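Side-chain contacts in SusD homolog (Bacteroides thetaiotaomicron, PDB 3EHM), which probably binds mucin O-glycans at the cell surface as a SusD-like outer membrane lipoprotein, helping this gut bacterium use them: residues A125-V128 / R129-W133; K156-S159 / Q160-Y164. One frame throughout, in Å; residues are numbered along the deposited sequence.

Contact 1 of 2, residues A125-V128 / R129-W133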
loop_
_atom_site.group_PDB
_atom_site.type_symbol
_atom_site.label_atom_id
_atom_site.label_comp_id
_atom_site.label_asym_id
_atom_site.label_seq_id
_atom_site.Cartn_x
_atom_site.Cartn_y
_atom_site.Cartn_z
ATOM N N ALA A 125 5.301 3.479 -19.906
ATOM C CA ALA A 125 4.735 2.159 -19.650
ATOM C C ALA A 125 5.606 1.436 -18.618
ATOM O O ALA A 125 5.099 0.705 -17.767
ATOM C CB ALA A 125 4.671 1.360 -20.943
ATOM N N ASN A 126 6.917 1.650 -18.692
ATOM C CA ASN A 126 7.840 1.025 -17.752
ATOM C C ASN A 126 7.606 1.538 -16.324
ATOM O O ASN A 126 7.704 0.781 -15.363
ATOM C CB ASN A 126 9.298 1.277 -18.172
ATOM C CG ASN A 126 9.733 0.406 -19.347
ATOM O OD1 ASN A 126 9.129 -0.632 -19.620
ATOM N ND2 ASN A 126 10.799 0.815 -20.030
ATOM N N ILE A 127 7.302 2.823 -16.186
ATOM C CA ILE A 127 7.048 3.390 -14.864
ATOM C C ILE A 127 5.784 2.758 -14.277
ATOM O O ILE A 127 5.773 2.324 -13.124
ATOM C CB ILE A 127 6.862 4.921 -14.931
ATOM C CG1 ILE A 127 8.174 5.581 -15.370
ATOM C CG2 ILE A 127 6.410 5.456 -13.565
ATOM C CD1 ILE A 127 8.051 7.078 -15.632
ATOM N N VAL A 128 4.721 2.704 -15.073
ATOM C CA VAL A 128 3.470 2.104 -14.617
ATOM C C VAL A 128 3.700 0.640 -14.243
ATOM O O VAL A 128 3.190 0.162 -13.233
ATOM C CB VAL A 128 2.376 2.191 -15.702
ATOM C CG1 VAL A 128 1.130 1.450 -15.253
ATOM C CG2 VAL A 128 2.042 3.647 -15.972
ATOM N N ARG A 129 4.478 -0.070 -15.056
ATOM C CA ARG A 129 4.768 -1.472 -14.777
ATOM C C ARG A 129 5.512 -1.610 -13.449
ATOM O O ARG A 129 5.191 -2.472 -12.626
ATOM C CB ARG A 129 5.632 -2.075 -15.885
ATOM C CG ARG A 129 5.862 -3.571 -15.720
ATOM C CD ARG A 129 7.056 -4.055 -16.523
ATOM N NE ARG A 129 8.318 -3.612 -15.934
ATOM C CZ ARG A 129 9.513 -4.040 -16.323
ATOM N NH1 ARG A 129 9.614 -4.921 -17.307
ATOM N NH2 ARG A 129 10.608 -3.601 -15.716
ATOM N N ASN A 130 6.503 -0.751 -13.241
ATOM C CA ASN A 130 7.300 -0.798 -12.025
ATOM C C ASN A 130 6.539 -0.425 -10.758
ATOM O O ASN A 130 6.834 -0.950 -9.691
ATOM C CB ASN A 130 8.555 0.064 -12.184
ATOM C CG ASN A 130 9.488 -0.474 -13.261
ATOM O OD1 ASN A 130 9.538 -1.681 -13.499
ATOM N ND2 ASN A 130 10.231 0.414 -13.909
ATOM N N ILE A 131 5.559 0.468 -10.859
ATOM C CA ILE A 131 4.779 0.821 -9.675
ATOM C C ILE A 131 3.989 -0.422 -9.276
ATOM O O ILE A 131 3.843 -0.734 -8.096
ATOM C CB ILE A 131 3.780 1.952 -9.951
ATOM C CG1 ILE A 131 4.526 3.242 -10.278
ATOM C CG2 ILE A 131 2.891 2.166 -8.723
ATOM C CD1 ILE A 131 3.608 4.367 -10.710
ATOM N N ALA A 132 3.486 -1.136 -10.275
ATOM C CA ALA A 132 2.711 -2.345 -10.022
ATOM C C ALA A 132 3.591 -3.476 -9.494
ATOM O O ALA A 132 3.236 -4.147 -8.523
ATOM C CB ALA A 132 2.005 -2.787 -11.297
ATOM N N TRP A 133 4.745 -3.684 -10.118
ATOM C CA TRP A 133 5.624 -4.761 -9.684
ATOM C C TRP A 133 6.367 -4.475 -8.389
ATOM O O TRP A 133 6.941 -5.386 -7.793
ATOM C CB TRP A 133 6.586 -5.149 -10.806
ATOM C CG TRP A 133 5.880 -5.845 -11.934
ATOM C CD1 TRP A 133 4.542 -6.140 -12.011
ATOM C CD2 TRP A 133 6.468 -6.348 -13.138
ATOM N NE1 TRP A 133 4.267 -6.797 -13.185
ATOM C CE2 TRP A 133 5.430 -6.937 -13.897
ATOM C CE3 TRP A 133 7.772 -6.359 -13.649
ATOM C CZ2 TRP A 133 5.657 -7.533 -15.143
ATOM C CZ3 TRP A 133 7.998 -6.953 -14.888
ATOM C CH2 TRP A 133 6.944 -7.531 -15.619
#

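Contact 2 of 2, residues K156-S159 / Q160-Y164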
loop_
_atom_site.group_PDB
_atom_site.type_symbol
_atom_site.label_atom_id
_atom_site.label_comp_id
_atom_site.label_asym_id
_atom_site.label_seq_id
_atom_site.Cartn_x
_atom_site.Cartn_y
_atom_site.Cartn_z
ATOM N N LYS A 156 12.562 -16.835 -15.379
ATOM C CA LYS A 156 13.564 -16.918 -14.322
ATOM C C LYS A 156 13.232 -15.838 -13.289
ATOM O O LYS A 156 12.907 -14.709 -13.655
ATOM C CB LYS A 156 14.955 -16.661 -14.910
ATOM C CG LYS A 156 16.094 -16.600 -13.899
ATOM C CD LYS A 156 16.517 -17.981 -13.418
ATOM C CE LYS A 156 17.793 -17.896 -12.585
ATOM N NZ LYS A 156 18.271 -19.232 -12.133
ATOM N N PHE A 157 13.306 -16.183 -12.006
ATOM C CA PHE A 157 13.014 -15.224 -10.941
ATOM C C PHE A 157 14.281 -14.563 -10.404
ATOM O O PHE A 157 15.362 -15.156 -10.432
ATOM C CB PHE A 157 12.281 -15.911 -9.785
ATOM C CG PHE A 157 10.820 -16.157 -10.045
ATOM C CD1 PHE A 157 10.410 -16.953 -11.111
ATOM C CD2 PHE A 157 9.853 -15.606 -9.209
ATOM C CE1 PHE A 157 9.052 -17.201 -11.340
ATOM C CE2 PHE A 157 8.493 -15.847 -9.429
ATOM C CZ PHE A 157 8.093 -16.648 -10.499
ATOM N N ASP A 158 14.134 -13.331 -9.924
ATOM C CA ASP A 158 15.245 -12.565 -9.360
ATOM C C ASP A 158 15.063 -12.494 -7.849
ATOM O O ASP A 158 13.932 -12.473 -7.364
ATOM C CB ASP A 158 15.241 -11.129 -9.891
ATOM C CG ASP A 158 15.414 -11.051 -11.397
ATOM O OD1 ASP A 158 16.515 -11.371 -11.890
ATOM O OD2 ASP A 158 14.445 -10.661 -12.085
ATOM N N SER A 159 16.164 -12.452 -7.104
ATOM C CA SER A 159 16.063 -12.331 -5.653
ATOM C C SER A 159 15.477 -10.940 -5.443
ATOM O O SER A 159 15.624 -10.071 -6.302
ATOM C CB SER A 159 17.446 -12.409 -4.999
ATOM O OG SER A 159 18.221 -11.266 -5.320
ATOM N N GLN A 160 14.810 -10.715 -4.319
ATOM C CA GLN A 160 14.223 -9.403 -4.073
ATOM C C GLN A 160 15.266 -8.284 -4.108
ATOM O O GLN A 160 14.979 -7.174 -4.566
ATOM C CB GLN A 160 13.485 -9.396 -2.734
ATOM C CG GLN A 160 12.854 -8.061 -2.388
ATOM C CD GLN A 160 11.799 -8.188 -1.309
ATOM O OE1 GLN A 160 12.031 -8.805 -0.269
ATOM N NE2 GLN A 160 10.632 -7.601 -1.550
ATOM N N GLU A 161 16.470 -8.564 -3.617
ATOM C CA GLU A 161 17.524 -7.557 -3.635
ATOM C C GLU A 161 17.853 -7.165 -5.075
ATOM O O GLU A 161 18.076 -5.991 -5.370
ATOM C CB GLU A 161 18.794 -8.071 -2.946
ATOM C CG GLU A 161 20.030 -7.232 -3.274
ATOM C CD GLU A 161 21.243 -7.586 -2.431
ATOM O OE1 GLU A 161 21.350 -8.745 -1.977
ATOM O OE2 GLU A 161 22.099 -6.700 -2.236
ATOM N N VAL A 162 17.880 -8.147 -5.971
ATOM C CA VAL A 162 18.185 -7.872 -7.371
ATOM C C VAL A 162 17.044 -7.095 -8.029
ATOM O O VAL A 162 17.279 -6.236 -8.877
ATOM C CB VAL A 162 18.459 -9.181 -8.143
ATOM C CG1 VAL A 162 18.567 -8.905 -9.638
ATOM C CG2 VAL A 162 19.765 -9.802 -7.636
ATOM N N VAL A 163 15.811 -7.392 -7.628
ATOM C CA VAL A 163 14.654 -6.694 -8.175
ATOM C C VAL A 163 14.778 -5.216 -7.827
ATOM O O VAL A 163 14.594 -4.346 -8.680
ATOM C CB VAL A 163 13.332 -7.238 -7.584
ATOM C CG1 VAL A 163 12.153 -6.394 -8.075
ATOM C CG2 VAL A 163 13.144 -8.699 -7.984
ATOM N N TYR A 164 15.104 -4.933 -6.569
ATOM C CA TYR A 164 15.252 -3.552 -6.133
ATOM C C TYR A 164 16.397 -2.837 -6.846
ATOM O O TYR A 164 16.220 -1.727 -7.344
ATOM C CB TYR A 164 15.444 -3.484 -4.615
ATOM C CG TYR A 164 14.144 -3.296 -3.865
ATOM C CD1 TYR A 164 13.178 -4.305 -3.828
ATOM C CD2 TYR A 164 13.858 -2.088 -3.234
ATOM C CE1 TYR A 164 11.952 -4.107 -3.182
ATOM C CE2 TYR A 164 12.643 -1.882 -2.588
ATOM C CZ TYR A 164 11.697 -2.886 -2.566
ATOM O OH TYR A 164 10.502 -2.665 -1.926
#

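Contact 1 of 2, residues A125-V128 / R129-W133
Ile127 and Ile131 meet one turn apart on the same helix, CG2 of Ile127 lying 4.1 Å from CD1 of Ile131. Along this flank the packing is close: CG1 of Ile131 sits 3.2 Å from the carbonyl oxygen Ile127 O, the same oxygen that accepts from Ile131 N. The other flank is polar and looser toward solvent, where Asn126 is the partly exposed residue, its OD1 bonded by Trp103 NE1. There Asn130, its CG swung back beside the backbone N (chi1 -65°), places its amide next to Asn126 O, which already takes Asn130 N at 2.9 Å; ND2 comes equally near that oxygen but at too poor an angle to bond. OD1 of Asn130 takes NH2 of Arg129 at 3.1 Å on a lone pair and in the guanidinium plane, with a weaker bond from NE beside it; Tyr145 OH is a further partner. CZ3 of Trp133 lies 3.2 Å above one face of the Arg129 guanidinium, toward its rim, while Arg129 CG sits over the indole. A leucine in place of Asn130 would probably leave the guanidinium and the Tyr145 hydroxyl without their shared partner. Helix 116-140 is flanked by three others: Ile127, Val128 and Ile131 pack on helix 197-215, Val128 and Ile131 also on helix 23-36, and Ala125, Ala132 and Trp133 on helix 85-110.

Contact 2 of 2, residues K156-S159 / Q160-Y164
Ser159 and Val162 meet at the first turn of helix 160-178, where the serine hydroxyl accepts from the valine's backbone N. The bond from Val162 N to Ser159 OG is 3.2 Å long and fairly straight. What puts OG there is the serine's chi1 of 68°, which holds the oxygen between its own backbone N and carbonyl carbon, turned in over the start of the helix. The hydroxyl also lies against the valine's side chain: CG2 of Val162, the branch beside the backbone N, comes to 3.1 Å from Ser159 OG, so the cap is closely fitted. This is a serine N-cap, in which a side-chain oxygen accepts from a backbone N of the first turn. The serine's own carbonyl begins the regular pattern by taking Val163 N at 3.0 Å, and CG2 of Val163 settles 3.3 Å from that same Ser159 O.

One residue earlier, Asp158 joins the apolar side of the turn through its methylene. CB of Asp158 touches CG2 of Val163 at 3.7 Å, and the aspartate side chain crosses that of Val162 at about a right angle, with OD1 3.9 Å from CG1 of Val162. Its carboxylate has polar business outside the turn: OD2 accepts from the backbone N atoms of Tyr145 and Asn146, tying the residues before the helix back to an earlier part of the same loop. Gln160 runs the other way, CG anti to the backbone N (chi1 179°) and the chain extended beyond it, carrying the amide away from the cap, to where OE1 accepts from Trp520 N. Glu161 likewise stretches outward, and its OE2 forms a salt bridge with Arg165 on the next turn.

Coming from the N terminus, the chain first makes contact 1, wholly within helix 116-140; it closes one helical turn after another and no loop. The chain then leaves that helix, and contact 2 marks where the connection ends and helix 160-178 begins. The two are in series, neither nesting nor crossing, with centres 15 Å apart and nearest atoms about 5 Å apart but not touching. Tyr145, in the loop between them, serves as a neighbour to both contacts, through its hydroxyl on one side and its backbone on the other. The helices also meet directly, since Tyr164 packs on Leu134 and Thr137, and both reach helix 197-215.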